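Local structure of putative diflavin flavoprotein A 3 (Synechocystis sp., 6H0C) at residues N133-L136 against H142-T145; C159-R164 against E218-Q223; N40-S45 against I167-K172; A222-P227 against L232-L237; G82-N87 against A111-K116. The protein probably passes electrons from NADH to oxygen to give water, this chain being its flavodiiron core of metallo-beta-lactamase-like and flavodoxin-like domains. All coordinates share one frame; numbering follows the deposited sequence.

Interaction 1 of 5, residues N133-L136 against H142-T145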
# COMPACT_ATOMS: atom_id res chain seq x y z
N ASN A 133 -15.36 13.93 -2.03
CA ASN A 133 -16.55 14.51 -2.67
C ASN A 133 -16.25 15.59 -3.71
O ASN A 133 -17.18 16.27 -4.18
CB ASN A 133 -17.51 15.06 -1.61
CG ASN A 133 -18.00 13.98 -0.66
OD1 ASN A 133 -18.29 12.85 -1.07
ND2 ASN A 133 -18.08 14.31 0.63
N ASP A 134 -14.98 15.76 -4.08
CA ASP A 134 -14.63 16.56 -5.26
C ASP A 134 -15.05 15.81 -6.52
O ASP A 134 -15.18 14.59 -6.51
CB ASP A 134 -13.14 16.86 -5.32
CG ASP A 134 -12.74 18.03 -4.45
OD1 ASP A 134 -13.63 18.75 -3.96
OD2 ASP A 134 -11.52 18.24 -4.26
N HIS A 135 -15.24 16.56 -7.60
CA HIS A 135 -15.66 15.96 -8.87
C HIS A 135 -14.76 16.36 -10.03
O HIS A 135 -14.09 17.39 -9.99
CB HIS A 135 -17.11 16.36 -9.19
CG HIS A 135 -18.08 16.07 -8.09
ND1 HIS A 135 -18.46 14.79 -7.76
CD2 HIS A 135 -18.75 16.89 -7.26
CE1 HIS A 135 -19.32 14.84 -6.76
NE2 HIS A 135 -19.51 16.10 -6.43
N LEU A 136 -14.75 15.52 -11.06
CA LEU A 136 -14.08 15.82 -12.31
C LEU A 136 -14.94 15.25 -13.45
O LEU A 136 -15.16 14.04 -13.54
CB LEU A 136 -12.66 15.24 -12.34
CG LEU A 136 -11.81 15.61 -13.55
CD1 LEU A 136 -11.41 17.08 -13.49
CD2 LEU A 136 -10.58 14.71 -13.65
N HIS A 142 -19.67 10.74 -17.30
CA HIS A 142 -18.54 10.33 -16.47
C HIS A 142 -18.14 11.47 -15.54
O HIS A 142 -17.06 12.06 -15.69
CB HIS A 142 -17.34 9.90 -17.32
CG HIS A 142 -17.63 8.80 -18.29
ND1 HIS A 142 -17.50 7.46 -17.97
CD2 HIS A 142 -18.04 8.83 -19.59
CE1 HIS A 142 -17.82 6.72 -19.02
NE2 HIS A 142 -18.15 7.53 -20.01
N GLU A 143 -19.02 11.83 -14.60
CA GLU A 143 -18.63 12.82 -13.62
C GLU A 143 -18.09 12.10 -12.40
O GLU A 143 -18.84 11.63 -11.55
CB GLU A 143 -19.78 13.75 -13.22
CG GLU A 143 -19.25 14.94 -12.42
CD GLU A 143 -20.31 15.96 -12.08
OE1 GLU A 143 -21.49 15.74 -12.43
OE2 GLU A 143 -19.96 16.98 -11.44
N LEU A 144 -16.77 12.01 -12.36
CA LEU A 144 -16.07 11.27 -11.33
C LEU A 144 -16.21 11.94 -9.97
O LEU A 144 -16.18 13.17 -9.87
CB LEU A 144 -14.59 11.14 -11.70
CG LEU A 144 -14.29 10.65 -13.12
CD1 LEU A 144 -12.78 10.59 -13.35
CD2 LEU A 144 -14.95 9.29 -13.38
N THR A 145 -16.36 11.12 -8.93
CA THR A 145 -16.28 11.59 -7.55
C THR A 145 -15.08 10.94 -6.87
O THR A 145 -14.83 9.74 -7.03
CB THR A 145 -17.57 11.28 -6.77
OG1 THR A 145 -18.65 12.04 -7.33
CG2 THR A 145 -17.42 11.67 -5.31

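Interaction 2 of 5, residues C159-R164 against E218-Q223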
# COMPACT_ATOMS: atom_id res chain seq x y z
N CYS A 159 -9.49 6.72 -4.04
CA CYS A 159 -10.42 5.94 -4.86
C CYS A 159 -11.29 6.87 -5.68
O CYS A 159 -11.47 8.03 -5.32
CB CYS A 159 -11.30 5.03 -3.99
SG CYS A 159 -10.41 3.75 -3.06
N THR A 160 -11.85 6.36 -6.77
CA THR A 160 -12.64 7.15 -7.70
C THR A 160 -13.90 6.41 -8.13
O THR A 160 -13.83 5.23 -8.47
CB THR A 160 -11.84 7.50 -8.97
OG1 THR A 160 -10.56 8.04 -8.60
CG2 THR A 160 -12.61 8.50 -9.84
N TYR A 161 -15.04 7.09 -8.13
CA TYR A 161 -16.27 6.47 -8.59
C TYR A 161 -16.75 7.11 -9.89
O TYR A 161 -16.83 8.33 -9.99
CB TYR A 161 -17.37 6.60 -7.53
CG TYR A 161 -18.66 5.93 -7.93
CD1 TYR A 161 -18.71 4.56 -8.14
CD2 TYR A 161 -19.83 6.66 -8.10
CE1 TYR A 161 -19.88 3.93 -8.51
CE2 TYR A 161 -21.01 6.05 -8.47
CZ TYR A 161 -21.04 4.68 -8.67
OH TYR A 161 -22.20 4.04 -9.04
N ASP A 162 -17.05 6.28 -10.88
CA ASP A 162 -17.64 6.75 -12.14
C ASP A 162 -19.11 6.33 -12.19
O ASP A 162 -19.42 5.16 -12.42
CB ASP A 162 -16.89 6.19 -13.35
CG ASP A 162 -17.39 6.75 -14.68
OD1 ASP A 162 -18.45 7.43 -14.70
OD2 ASP A 162 -16.73 6.50 -15.72
N PRO A 163 -20.02 7.29 -11.98
CA PRO A 163 -21.45 6.96 -11.93
C PRO A 163 -22.00 6.49 -13.27
O PRO A 163 -23.00 5.78 -13.29
CB PRO A 163 -22.10 8.28 -11.50
CG PRO A 163 -21.12 9.34 -11.92
CD PRO A 163 -19.77 8.72 -11.73
N ARG A 164 -21.36 6.85 -14.38
CA ARG A 164 -21.83 6.42 -15.70
C ARG A 164 -21.72 4.90 -15.88
O ARG A 164 -22.60 4.26 -16.46
CB ARG A 164 -21.05 7.13 -16.81
CG ARG A 164 -21.40 6.66 -18.22
CD ARG A 164 -22.88 6.90 -18.55
NE ARG A 164 -23.23 6.44 -19.90
CZ ARG A 164 -23.72 5.23 -20.17
NH1 ARG A 164 -23.92 4.36 -19.18
NH2 ARG A 164 -24.01 4.89 -21.42
N GLU A 218 -19.15 2.59 0.72
CA GLU A 218 -20.54 2.12 0.77
C GLU A 218 -21.52 3.10 0.11
O GLU A 218 -22.55 2.69 -0.41
CB GLU A 218 -20.98 1.91 2.22
CG GLU A 218 -20.82 0.52 2.79
CD GLU A 218 -21.56 0.37 4.12
OE1 GLU A 218 -22.48 -0.47 4.22
OE2 GLU A 218 -21.23 1.11 5.08
N ALA A 219 -21.19 4.39 0.13
CA ALA A 219 -22.09 5.42 -0.37
C ALA A 219 -22.26 5.37 -1.89
O ALA A 219 -23.16 5.99 -2.45
CB ALA A 219 -21.58 6.80 0.05
N TYR A 220 -21.38 4.63 -2.56
CA TYR A 220 -21.41 4.55 -4.01
C TYR A 220 -21.88 3.17 -4.43
O TYR A 220 -21.29 2.15 -4.06
CB TYR A 220 -20.03 4.91 -4.58
CG TYR A 220 -19.56 6.24 -4.02
CD1 TYR A 220 -19.91 7.43 -4.64
CD2 TYR A 220 -18.84 6.30 -2.83
CE1 TYR A 220 -19.51 8.65 -4.11
CE2 TYR A 220 -18.45 7.51 -2.29
CZ TYR A 220 -18.79 8.69 -2.93
OH TYR A 220 -18.39 9.90 -2.40
N PRO A 221 -22.98 3.12 -5.19
CA PRO A 221 -23.64 1.88 -5.62
C PRO A 221 -22.89 1.15 -6.74
O PRO A 221 -23.49 0.79 -7.75
CB PRO A 221 -25.00 2.38 -6.11
CG PRO A 221 -24.74 3.77 -6.58
CD PRO A 221 -23.72 4.32 -5.63
N ALA A 222 -21.59 0.92 -6.55
CA ALA A 222 -20.75 0.32 -7.59
C ALA A 222 -21.16 -1.11 -7.89
O ALA A 222 -21.54 -1.86 -7.00
CB ALA A 222 -19.28 0.38 -7.17
N GLN A 223 -21.06 -1.49 -9.16
CA GLN A 223 -21.31 -2.86 -9.58
C GLN A 223 -20.01 -3.58 -9.96
O GLN A 223 -20.01 -4.79 -10.23
CB GLN A 223 -22.28 -2.88 -10.76
CG GLN A 223 -23.62 -2.23 -10.46
CD GLN A 223 -24.45 -3.03 -9.47
OE1 GLN A 223 -24.73 -2.57 -8.36
NE2 GLN A 223 -24.85 -4.22 -9.88

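Interaction 3 of 5, residues N40-S45 against I167-K172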
# COMPACT_ATOMS: atom_id res chain seq x y z
N ASN A 40 -2.85 -2.85 -13.02
CA ASN A 40 -3.95 -2.42 -13.87
C ASN A 40 -4.04 -0.90 -14.06
O ASN A 40 -4.11 -0.15 -13.10
CB ASN A 40 -5.27 -2.95 -13.30
CG ASN A 40 -5.29 -4.46 -13.18
OD1 ASN A 40 -4.61 -5.16 -13.94
ND2 ASN A 40 -6.05 -4.98 -12.21
N SER A 41 -4.04 -0.47 -15.32
CA SER A 41 -4.28 0.93 -15.68
C SER A 41 -5.61 1.04 -16.41
O SER A 41 -6.01 0.11 -17.11
CB SER A 41 -3.17 1.47 -16.57
OG SER A 41 -1.89 1.09 -16.10
N TYR A 42 -6.30 2.16 -16.26
CA TYR A 42 -7.62 2.33 -16.87
C TYR A 42 -7.71 3.61 -17.69
O TYR A 42 -7.20 4.66 -17.30
CB TYR A 42 -8.71 2.32 -15.79
CG TYR A 42 -8.69 1.06 -14.95
CD1 TYR A 42 -7.91 1.00 -13.79
CD2 TYR A 42 -9.43 -0.07 -15.31
CE1 TYR A 42 -7.88 -0.15 -13.01
CE2 TYR A 42 -9.41 -1.23 -14.53
CZ TYR A 42 -8.63 -1.26 -13.39
OH TYR A 42 -8.59 -2.39 -12.60
N LEU A 43 -8.37 3.51 -18.84
CA LEU A 43 -8.56 4.65 -19.71
C LEU A 43 -10.04 4.95 -19.90
O LEU A 43 -10.80 4.10 -20.39
CB LEU A 43 -7.89 4.41 -21.06
CG LEU A 43 -7.88 5.58 -22.02
CD1 LEU A 43 -7.00 6.68 -21.49
CD2 LEU A 43 -7.39 5.10 -23.37
N ILE A 44 -10.47 6.13 -19.46
CA ILE A 44 -11.79 6.63 -19.81
C ILE A 44 -11.62 7.68 -20.89
O ILE A 44 -10.97 8.71 -20.69
CB ILE A 44 -12.53 7.25 -18.62
CG1 ILE A 44 -12.64 6.27 -17.46
CG2 ILE A 44 -13.93 7.69 -19.05
CD1 ILE A 44 -13.31 6.86 -16.23
N SER A 45 -12.21 7.42 -22.04
CA SER A 45 -12.06 8.32 -23.16
C SER A 45 -13.42 8.88 -23.57
O SER A 45 -14.14 8.26 -24.34
CB SER A 45 -11.40 7.61 -24.32
OG SER A 45 -11.08 8.54 -25.34
N ILE A 167 -18.47 1.93 -11.92
CA ILE A 167 -17.19 1.37 -11.53
C ILE A 167 -16.60 2.21 -10.41
O ILE A 167 -16.55 3.44 -10.49
CB ILE A 167 -16.20 1.32 -12.70
CG1 ILE A 167 -16.74 0.44 -13.82
CG2 ILE A 167 -14.84 0.82 -12.21
CD1 ILE A 167 -15.90 0.50 -15.09
N LEU A 168 -16.17 1.52 -9.35
CA LEU A 168 -15.34 2.13 -8.32
C LEU A 168 -13.89 1.73 -8.59
O LEU A 168 -13.55 0.55 -8.61
CB LEU A 168 -15.80 1.66 -6.93
CG LEU A 168 -15.28 2.39 -5.70
CD1 LEU A 168 -15.74 3.84 -5.70
CD2 LEU A 168 -15.76 1.66 -4.46
N PHE A 169 -13.04 2.72 -8.83
CA PHE A 169 -11.62 2.46 -8.99
C PHE A 169 -11.00 2.43 -7.61
O PHE A 169 -10.92 3.46 -6.94
CB PHE A 169 -10.99 3.52 -9.90
CG PHE A 169 -11.55 3.52 -11.29
CD1 PHE A 169 -11.02 2.70 -12.27
CD2 PHE A 169 -12.65 4.31 -11.60
CE1 PHE A 169 -11.56 2.68 -13.55
CE2 PHE A 169 -13.20 4.29 -12.88
CZ PHE A 169 -12.65 3.48 -13.86
N THR A 170 -10.58 1.25 -7.17
CA THR A 170 -10.26 1.01 -5.76
C THR A 170 -8.77 0.92 -5.45
O THR A 170 -8.41 0.71 -4.28
CB THR A 170 -10.91 -0.29 -5.24
OG1 THR A 170 -10.44 -1.40 -6.02
CG2 THR A 170 -12.45 -0.21 -5.35
N ASP A 171 -7.93 1.07 -6.46
CA ASP A 171 -6.48 1.09 -6.24
C ASP A 171 -6.09 -0.17 -5.45
O ASP A 171 -6.40 -1.29 -5.87
CB ASP A 171 -6.05 2.40 -5.53
CG ASP A 171 -4.53 2.61 -5.49
OD1 ASP A 171 -3.92 2.86 -6.55
OD2 ASP A 171 -3.95 2.56 -4.39
N LYS A 172 -5.44 0.00 -4.29
CA LYS A 172 -4.92 -1.14 -3.57
C LYS A 172 -6.00 -1.94 -2.84
O LYS A 172 -5.74 -3.05 -2.39
CB LYS A 172 -3.85 -0.69 -2.58
CG LYS A 172 -2.57 -0.22 -3.25
CD LYS A 172 -1.71 -1.41 -3.72
CE LYS A 172 -0.51 -0.94 -4.53
NZ LYS A 172 0.48 -2.03 -4.79

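Interaction 4 of 5, residues A222-P227 against L232-L237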
# COMPACT_ATOMS: atom_id res chain seq x y z
N ALA A 222 -21.59 0.92 -6.55
CA ALA A 222 -20.75 0.32 -7.59
C ALA A 222 -21.16 -1.11 -7.89
O ALA A 222 -21.54 -1.86 -7.00
CB ALA A 222 -19.28 0.38 -7.17
N GLN A 223 -21.06 -1.49 -9.16
CA GLN A 223 -21.31 -2.86 -9.58
C GLN A 223 -20.01 -3.58 -9.96
O GLN A 223 -20.01 -4.79 -10.23
CB GLN A 223 -22.28 -2.88 -10.76
CG GLN A 223 -23.62 -2.23 -10.46
CD GLN A 223 -24.45 -3.03 -9.47
OE1 GLN A 223 -24.73 -2.57 -8.36
NE2 GLN A 223 -24.85 -4.22 -9.88
N THR A 224 -18.91 -2.83 -10.00
CA THR A 224 -17.59 -3.36 -10.31
C THR A 224 -16.56 -2.63 -9.47
O THR A 224 -16.62 -1.41 -9.35
CB THR A 224 -17.23 -3.19 -11.81
OG1 THR A 224 -18.24 -3.79 -12.63
CG2 THR A 224 -15.86 -3.82 -12.13
N TYR A 225 -15.62 -3.37 -8.88
CA TYR A 225 -14.39 -2.76 -8.37
C TYR A 225 -13.31 -2.92 -9.42
O TYR A 225 -13.11 -4.01 -9.96
CB TYR A 225 -13.92 -3.42 -7.07
CG TYR A 225 -14.87 -3.35 -5.89
CD1 TYR A 225 -15.75 -2.28 -5.71
CD2 TYR A 225 -14.86 -4.35 -4.93
CE1 TYR A 225 -16.60 -2.23 -4.61
CE2 TYR A 225 -15.70 -4.31 -3.83
CZ TYR A 225 -16.56 -3.26 -3.67
OH TYR A 225 -17.37 -3.26 -2.55
N ALA A 226 -12.60 -1.83 -9.70
CA ALA A 226 -11.48 -1.88 -10.63
C ALA A 226 -10.20 -1.62 -9.85
O ALA A 226 -9.83 -0.47 -9.64
CB ALA A 226 -11.65 -0.87 -11.74
N PRO A 227 -9.53 -2.70 -9.40
CA PRO A 227 -8.41 -2.60 -8.46
C PRO A 227 -7.05 -2.49 -9.15
O PRO A 227 -6.95 -2.67 -10.37
CB PRO A 227 -8.51 -3.91 -7.69
CG PRO A 227 -9.01 -4.91 -8.75
CD PRO A 227 -9.85 -4.10 -9.74
N LEU A 232 -10.69 -7.71 -12.58
CA LEU A 232 -11.69 -6.77 -12.11
C LEU A 232 -12.70 -7.54 -11.26
O LEU A 232 -12.92 -8.74 -11.48
CB LEU A 232 -12.38 -6.05 -13.28
CG LEU A 232 -11.53 -4.91 -13.86
CD1 LEU A 232 -10.40 -5.46 -14.73
CD2 LEU A 232 -12.39 -3.93 -14.63
N VAL A 233 -13.28 -6.86 -10.27
CA VAL A 233 -14.16 -7.52 -9.32
C VAL A 233 -15.61 -7.21 -9.67
O VAL A 233 -16.13 -6.13 -9.36
CB VAL A 233 -13.86 -7.07 -7.87
CG1 VAL A 233 -14.64 -7.92 -6.88
CG2 VAL A 233 -12.36 -7.14 -7.59
N ARG A 234 -16.26 -8.16 -10.34
CA ARG A 234 -17.67 -8.00 -10.67
C ARG A 234 -18.51 -9.13 -10.07
O ARG A 234 -19.48 -8.90 -9.33
CB ARG A 234 -17.87 -7.96 -12.19
CG ARG A 234 -19.34 -7.81 -12.59
CD ARG A 234 -19.47 -7.37 -14.03
NE ARG A 234 -19.00 -6.00 -14.22
CZ ARG A 234 -18.68 -5.49 -15.40
NH1 ARG A 234 -18.77 -6.23 -16.50
NH2 ARG A 234 -18.25 -4.23 -15.49
N TYR A 235 -18.12 -10.36 -10.37
CA TYR A 235 -18.86 -11.52 -9.92
C TYR A 235 -18.64 -11.80 -8.44
O TYR A 235 -19.53 -12.33 -7.77
CB TYR A 235 -18.48 -12.72 -10.76
CG TYR A 235 -18.74 -12.46 -12.22
CD1 TYR A 235 -20.03 -12.45 -12.72
CD2 TYR A 235 -17.69 -12.18 -13.09
CE1 TYR A 235 -20.28 -12.20 -14.05
CE2 TYR A 235 -17.93 -11.92 -14.43
CZ TYR A 235 -19.23 -11.94 -14.90
OH TYR A 235 -19.49 -11.69 -16.23
N GLY A 236 -17.48 -11.42 -7.92
CA GLY A 236 -17.18 -11.65 -6.52
C GLY A 236 -17.33 -10.42 -5.63
O GLY A 236 -16.91 -10.43 -4.47
N LEU A 237 -17.93 -9.36 -6.18
CA LEU A 237 -17.96 -8.07 -5.51
C LEU A 237 -18.63 -8.14 -4.13
O LEU A 237 -18.02 -7.78 -3.12
CB LEU A 237 -18.66 -7.02 -6.39
CG LEU A 237 -18.57 -5.56 -5.92
CD1 LEU A 237 -18.72 -4.59 -7.09
CD2 LEU A 237 -19.60 -5.26 -4.84
O HOH W 1 -21.54 -6.79 -9.18

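Interaction 5 of 5, residues G82-N87 against A111-K116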
# COMPACT_ATOMS: atom_id res chain seq x y z
N GLY A 82 -4.07 6.67 -8.13
CA GLY A 82 -4.71 6.07 -6.96
C GLY A 82 -3.75 5.98 -5.77
O GLY A 82 -4.17 5.83 -4.62
N HIS A 83 -2.45 6.07 -6.07
CA HIS A 83 -1.40 6.08 -5.06
C HIS A 83 -0.10 6.46 -5.75
O HIS A 83 -0.02 6.43 -6.98
CB HIS A 83 -1.26 4.74 -4.35
CG HIS A 83 -0.59 3.68 -5.18
ND1 HIS A 83 -1.25 2.99 -6.17
CD2 HIS A 83 0.67 3.20 -5.15
CE1 HIS A 83 -0.41 2.13 -6.73
NE2 HIS A 83 0.76 2.24 -6.13
N VAL A 84 0.92 6.82 -4.97
CA VAL A 84 2.16 7.34 -5.53
C VAL A 84 3.37 6.81 -4.78
O VAL A 84 3.35 6.67 -3.56
CB VAL A 84 2.19 8.89 -5.48
CG1 VAL A 84 3.57 9.42 -5.80
CG2 VAL A 84 1.18 9.46 -6.45
N ASN A 85 4.42 6.50 -5.53
CA ASN A 85 5.74 6.22 -4.98
C ASN A 85 6.81 6.37 -6.07
O ASN A 85 6.48 6.63 -7.23
CB ASN A 85 5.80 4.82 -4.35
CG ASN A 85 5.34 3.73 -5.30
OD1 ASN A 85 5.89 3.56 -6.39
ND2 ASN A 85 4.34 2.96 -4.87
N ALA A 86 8.08 6.22 -5.69
CA ALA A 86 9.19 6.44 -6.61
C ALA A 86 9.14 5.52 -7.82
O ALA A 86 9.51 5.90 -8.93
CB ALA A 86 10.52 6.27 -5.88
N ASN A 87 8.67 4.30 -7.59
CA ASN A 87 8.58 3.30 -8.63
C ASN A 87 7.58 3.74 -9.71
O ASN A 87 7.90 3.77 -10.90
CB ASN A 87 8.19 1.95 -8.01
CG ASN A 87 8.41 0.77 -8.95
OD1 ASN A 87 7.72 0.62 -9.95
ND2 ASN A 87 9.37 -0.09 -8.61
N ALA A 111 0.16 14.38 -3.70
CA ALA A 111 0.73 15.58 -4.31
C ALA A 111 2.03 15.99 -3.61
O ALA A 111 3.03 16.30 -4.28
CB ALA A 111 -0.27 16.72 -4.27
N GLN A 112 2.02 15.98 -2.28
CA GLN A 112 3.22 16.30 -1.51
C GLN A 112 4.35 15.32 -1.81
O GLN A 112 5.50 15.72 -2.00
CB GLN A 112 2.90 16.28 -0.01
CG GLN A 112 1.92 17.36 0.40
CD GLN A 112 1.31 17.11 1.76
OE1 GLN A 112 1.51 16.05 2.35
NE2 GLN A 112 0.55 18.08 2.25
N ASN A 113 4.00 14.03 -1.87
CA ASN A 113 4.95 12.98 -2.21
C ASN A 113 5.56 13.21 -3.61
O ASN A 113 6.79 13.26 -3.78
CB ASN A 113 4.25 11.62 -2.14
CG ASN A 113 5.21 10.45 -2.19
OD1 ASN A 113 6.43 10.63 -2.13
ND2 ASN A 113 4.66 9.24 -2.30
N LEU A 114 4.68 13.38 -4.59
CA LEU A 114 5.06 13.55 -5.99
C LEU A 114 5.95 14.76 -6.21
O LEU A 114 6.85 14.74 -7.05
CB LEU A 114 3.80 13.66 -6.84
CG LEU A 114 3.89 13.35 -8.33
CD1 LEU A 114 4.44 11.97 -8.56
CD2 LEU A 114 2.51 13.49 -8.96
N GLU A 115 5.71 15.83 -5.46
CA GLU A 115 6.52 17.04 -5.58
C GLU A 115 7.96 16.74 -5.17
O GLU A 115 8.90 17.19 -5.82
CB GLU A 115 5.93 18.18 -4.74
CG GLU A 115 4.61 18.73 -5.31
CD GLU A 115 3.93 19.76 -4.41
OE1 GLU A 115 2.74 20.07 -4.66
OE2 GLU A 115 4.58 20.26 -3.46
N LYS A 116 8.14 15.98 -4.10
CA LYS A 116 9.49 15.57 -3.73
C LYS A 116 10.04 14.61 -4.78
O LYS A 116 11.12 14.85 -5.31
CB LYS A 116 9.51 14.94 -2.33
CG LYS A 116 9.13 15.92 -1.22
CD LYS A 116 9.40 15.37 0.17
CE LYS A 116 8.55 14.14 0.47
NZ LYS A 116 7.11 14.48 0.70

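Interaction 1 of 5, residues N133-L136 against H142-T145
His-135 and Thr-145 share a first torsion (chi1 -53° and -66°) that sets His-135 CG and Thr-145 OG1 each beside its own backbone N, and the two side chains lie side by side, pointing the same way. The imidazole offers its edge: His-135 ND1 comes within 2.8 Å of Thr-145 OG1, near the ring plane, yet the hydrogen bond is weak, bent to 119° at the hydrogen. Asn-133 O lies above the rim of one ring face. The extended Glu-143 brings OE2 to 3.7 Å from His-135 CB; Glu-143 OE2 is 4.5 Å from His-135 ND1, not in contact, where its charge might mildly favour a protonated ring. Strands 135-137 and 143-148 form an antiparallel beta hairpin at one margin of the five-stranded sheet of the metallo-beta-lactamase-like domain. His-135 and Thr-145 are a non-hydrogen-bonded pair; beside them Leu-136 and Leu-144 are a hydrogen-bonded one, with Leu-136 N 3.0 Å from Leu-144 O and Leu-144 N 2.8 Å from Leu-136 O. Exposed His-135 and Glu-143 suit a polar margin, while Thr-145 lies buried against Tyr-220, its hydroxyl toward His-135. Both leucines turn to the other face, Leu-136 meeting Tyr-78 and Leu-144 packing on Ile-44 and Ile-80.

Interaction 2 of 5, residues C159-R164 against E218-Q223
Tyr-161 and Tyr-220 are the residues whose CA atoms come nearest, 7.1 Å apart, a spacing bridged by side chains. Segment 159-164 is the end of strand 158-162 and the turn after it, whereas 218-223 is irregular and bends at Pro-221, the centre of an inverse gamma turn closed by a weak bond from Ala-222 N to Tyr-220 O. The turn wraps three residues around one phenol. Tyr-161 has CG anti to its backbone N (chi1 -178°), which sends the ring out toward the loop. Over the centre of one ring face sits Tyr-220 CB, 3.8 Å from the centroid, in a CH-pi contact; Pro-163 N lies over the rim of the opposite face. The two aromatic rings meet obliquely, planes at 46°, with Tyr-161 CD2 3.5 Å from Tyr-220 CD1. At the hydroxyl end Pro-221 CG approaches Tyr-161 OH at 3.5 Å; along the CE1 side Ala-222 CB, small enough to fit beside the ring, is 3.8 Å from Tyr-161 CE1. An Asx turn, Arg-164 N to Asp-162 OD1, bends the chain as the strand ends. The loop after helix 207-217 thus folds over strand 158-162 before entering strand 224-227: Tyr-220 reaches Thr-145 and Ile-147 of strand 143-148, while Tyr-161 and Ala-222 touch Leu-168 of strand 167-171.

Interaction 3 of 5, residues N40-S45 against I167-K172
Tyr-42 and Phe-169 form a T-shaped pair in which the phenylalanine supplies the edge and the tyrosine the face. The centroids are 5.2 Å apart and the planes stand at 68°. Phe-169 CE1 does most of the touching, 3.6 Å from Tyr-42 CG and equally near Tyr-42 CB, so the edge falls toward the root of the tyrosine ring rather than over its centre. The torsions help to place it there: both residues hold CG beside the backbone N (chi1 -57° for Tyr-42, -62° for Phe-169), and the side chains, arriving from facing backbones, slide past each other in opposite directions. Ile-44, two residues beyond Tyr-42 and so on the same face of its strand, reaches with an extended chain until CD1 is 4.2 Å from Phe-169 CZ. Within its own segment, Ile-167 lays CG2 over the centre of one face of the Phe-169 ring, and Phe-52 stacks on Phe-169 as well. Strand 37-45 belongs to the seven-stranded sheet and strand 167-171 to the five-stranded one, so this packing lies between the two sheets of the alpha-beta/beta-alpha sandwich that defines the metallo-beta-lactamase fold. With the CA atoms of Tyr-42 and Phe-169 8.8 Å apart, large flat residues suit the gap. Tyrosine serves here because its far end meets a polar atom, Tyr-42 OH being hydrogen-bonded to Pro-227 O. The contact itself is wholly apolar, resting on dispersion and on the attraction of ring hydrogens to a pi face; the hydrogen bond satisfies the buried hydroxyl and anchors the far end of the ring, while packing such as the Phe-169 edge limits its rotation.

Interaction 4 of 5, residues A222-P227 against L232-L237
Arg-234 grips Thr-224 side-on: NE and NH2 both donate hydrogen bonds to the one atom Thr-224 OG1, at 2.8 and 2.9 Å. The hydroxyl oxygen lies only 5° out of the guanidinium plane, and the bend of the arginine chain at chi3 (-69°) turns the group to meet it. Beside this grip Tyr-225 and Val-233 form a single antiparallel hydrogen-bonded pair: Tyr-225 N is 2.8 Å from Val-233 O, and Val-233 N is 2.9 Å from Tyr-225 O. Beta-branched Val-233 sets its CB against Tyr-225 CB. Leu-237 sits over one face of the Tyr-225 ring, offset toward the rim, its CG 3.8 Å from the centroid in a CH-pi contact. A water joins the segments, donating to Gln-223 O and to Arg-234 O. In the next shell Asp-185 accepts the backbone N-H groups of Arg-234, Tyr-235 and Gly-236, which probably helps hold the turn that ends at the N-cap residue Gly-236. Tyr-225 OH is hydrogen-bonded to Thr-241 OG1, and Phe-174 stacks on the Tyr-225 ring. Strand 224-227 is the last of the five-stranded sheet, paired along one side with strand 167-171; the returning segment lies along its other side and runs directly into helix 237-253, which begins at Leu-237.

Interaction 5 of 5, residues G82-N87 against A111-K116
His-83 ND1 is hydrogen-bonded to Asp-171 OD1, and the next residue, Val-84, meets Asn-113 and Leu-114 of helix 108-117. The histidine bond lies behind the citrate-binding nitrogen and helps fix the ring, both of whose nitrogens are then held. Val-84 CG1, anti to the backbone N (chi1 169°), lies 3.9 Å from Leu-114 CD1 and 3.7 Å from Asn-113 ND2. Leucine and valine cross at about a right angle, whereas Val-84 and Asn-113 slide past each other in opposite directions. Asn-113 ND2 also comes to 3.1 Å from Val-84 O, but the angle is too poor for a hydrogen bond; asparagine suits this partly exposed margin because its amide can lie against the valine and near the loop's carbonyl. Asn-85 OD1 accepts the backbone N-H of Arg-88, capping helix 86-98, a task for which its short side chain can fold back over the first turn. In canonical flavodiiron proteins a His-x-Glu-x-Asp-His run in such a loop supplies iron ligands; here His-83, Asn-85, Asn-87 and Arg-88 probably take those places, consistent with a non-canonical site. A citrate, probably from the crystallisation liquor, is hydrogen-bonded by His-83 NE2 and Asn-85 ND2. The chemistry is therefore divided: His-83 and Asn-85 start out away from helix 108-117 and their polar ends serve the pocket and the cap, while Val-84 turns toward the helix and seats the loop by van der Waals packing.

Interactions 1 to 4 all reach the five-stranded sheet of the metallo-beta-lactamase-like domain. Interaction 1 forms one margin of it and interaction 4 extends the other, and these two alone are sewn by backbone bonds. Interaction 2 folds a loop over the middle strands and shares Ala-222 and Gln-223 with interaction 4. Interactions 3 and 4 are buried, while 1, 2 and 5 are partly buried. Interaction 3, wholly apolar, joins this sheet to the seven-stranded one; it touches interaction 1 through Ile-44 and interaction 4 through Tyr-42. Interaction 5 stands apart, linking a loop to a helix that flanks the other sheet, yet its segment 82-87 meets segment 167-172 of interaction 3 beside the bound citrate.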